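Local structure of endolysin (Escherichia coli O157 typing phage 15, 7M5I) at residues C120-Q125 against E149-L154. The protein probably cleaves the glycosidic bonds of host peptidoglycan as a phage lysozyme, helping to release new virus particles by cell lysis. Numbering follows the deposited sequence.
Sequences CAEAMQ and EADIYL
The ring of Tyr153 meets two sulfur atoms, which lie on the same side of its plane. Cys120 SG sits toward the hydroxyl end, 3.6 Å from Tyr153 CZ. Met124 SD approaches the other end, 4.0 Å from Tyr153 CG. Both lines of approach are oblique, about 30° off the ring normal. With chi1 at 176°, Tyr153 points its ring away from its own backbone N and at helix 117-124. The phenol OH is hydrogen-bonded to His112. The chain of Met124 bends at its last torsion, and CE reaches Glu149 CB at 4.0 Å. Beside the ring the backbones come close, with Ala121 CA 5.1 Å from Ala150 CA. Ala121 CB presses on Leu154 CD1, a tight pair at 3.5 Å. Gln125 lays its amide over the methyl of Ala150. NE2 gives a hydrogen bond back to Ala121 O (3.2 Å), from above the carbonyl plane. Glu149 forms salt bridges to Arg145 and Arg146 and a hydrogen bond with Ser93. Its side chain lies about 8 Å from that of Glu21, a predicted active-site residue. This is near-antiparallel helix packing with a Met-aromatic and a Cys sulfur-aromatic contact, joining helices 117-124 and 140-155 in the helical part of a family 24 lysozyme.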
# COMPACT_ATOMS: atom_id res chain seq x y z
N CYS A 120 -14.96 -8.44 1.88
CA CYS A 120 -13.87 -7.55 1.38
C CYS A 120 -12.57 -7.94 2.11
O CYS A 120 -11.55 -8.19 1.40
CB CYS A 120 -14.17 -6.07 1.60
SG CYS A 120 -12.78 -4.98 1.15
N ALA A 121 -12.60 -8.05 3.44
CA ALA A 121 -11.39 -8.41 4.23
C ALA A 121 -10.85 -9.77 3.75
O ALA A 121 -9.61 -9.94 3.61
CB ALA A 121 -11.65 -8.43 5.71
N GLU A 122 -11.73 -10.75 3.53
CA GLU A 122 -11.28 -12.06 2.99
C GLU A 122 -10.61 -11.88 1.62
O GLU A 122 -9.50 -12.42 1.43
CB GLU A 122 -12.47 -13.04 2.95
CG GLU A 122 -12.89 -13.46 4.35
CD GLU A 122 -14.25 -14.13 4.47
OE1 GLU A 122 -15.01 -14.15 3.45
OE2 GLU A 122 -14.56 -14.58 5.60
N ALA A 123 -11.26 -11.19 0.68
CA ALA A 123 -10.77 -11.05 -0.72
C ALA A 123 -9.49 -10.20 -0.78
O ALA A 123 -8.65 -10.38 -1.71
CB ALA A 123 -11.87 -10.48 -1.58
N MET A 124 -9.30 -9.28 0.17
CA MET A 124 -8.08 -8.47 0.26
C MET A 124 -6.87 -9.44 0.37
O MET A 124 -5.81 -9.16 -0.23
CB MET A 124 -8.13 -7.55 1.49
CG MET A 124 -8.87 -6.30 1.23
SD MET A 124 -9.15 -5.35 2.75
CE MET A 124 -7.52 -4.77 3.20
N GLN A 125 -7.04 -10.50 1.11
CA GLN A 125 -5.93 -11.40 1.51
C GLN A 125 -5.62 -12.41 0.40
O GLN A 125 -4.57 -13.06 0.49
CB GLN A 125 -6.31 -12.01 2.83
CG GLN A 125 -6.39 -10.95 3.92
CD GLN A 125 -6.57 -11.63 5.22
OE1 GLN A 125 -5.60 -12.18 5.76
NE2 GLN A 125 -7.83 -11.62 5.67
N GLU A 149 -3.36 -5.62 7.10
CA GLU A 149 -4.24 -4.66 6.39
C GLU A 149 -5.70 -5.06 6.65
O GLU A 149 -6.52 -4.12 6.89
CB GLU A 149 -3.92 -4.58 4.90
CG GLU A 149 -2.60 -3.85 4.60
CD GLU A 149 -2.00 -4.07 3.21
OE1 GLU A 149 -2.42 -5.06 2.53
OE2 GLU A 149 -1.15 -3.23 2.82
N ALA A 150 -6.05 -6.34 6.67
CA ALA A 150 -7.43 -6.78 7.04
C ALA A 150 -7.78 -6.34 8.47
O ALA A 150 -8.95 -5.92 8.72
CB ALA A 150 -7.56 -8.27 6.87
N ASP A 151 -6.83 -6.41 9.41
CA ASP A 151 -7.07 -5.94 10.80
C ASP A 151 -7.37 -4.43 10.80
O ASP A 151 -8.25 -3.97 11.61
CB ASP A 151 -5.90 -6.29 11.71
CG ASP A 151 -5.75 -7.77 12.04
OD1 ASP A 151 -6.75 -8.49 11.92
OD2 ASP A 151 -4.60 -8.19 12.39
N ILE A 152 -6.68 -3.64 9.99
CA ILE A 152 -6.98 -2.17 9.93
C ILE A 152 -8.41 -2.04 9.39
O ILE A 152 -9.20 -1.32 9.99
CB ILE A 152 -5.98 -1.42 9.01
CG1 ILE A 152 -4.55 -1.50 9.56
CG2 ILE A 152 -6.41 0.01 8.81
CD1 ILE A 152 -3.49 -0.98 8.61
N TYR A 153 -8.71 -2.72 8.29
CA TYR A 153 -9.96 -2.54 7.51
C TYR A 153 -11.14 -2.88 8.45
O TYR A 153 -12.16 -2.11 8.51
CB TYR A 153 -9.95 -3.42 6.26
CG TYR A 153 -11.24 -3.35 5.48
CD1 TYR A 153 -12.28 -4.21 5.79
CD2 TYR A 153 -11.43 -2.42 4.48
CE1 TYR A 153 -13.48 -4.14 5.11
CE2 TYR A 153 -12.63 -2.31 3.80
CZ TYR A 153 -13.68 -3.17 4.13
OH TYR A 153 -14.88 -3.14 3.44
N LEU A 154 -11.09 -4.04 9.11
CA LEU A 154 -12.27 -4.53 9.91
C LEU A 154 -12.32 -3.91 11.28
O LEU A 154 -13.44 -3.54 11.71
CB LEU A 154 -12.18 -6.04 10.08
CG LEU A 154 -12.48 -6.87 8.84
CD1 LEU A 154 -12.14 -8.33 9.13
CD2 LEU A 154 -13.95 -6.66 8.42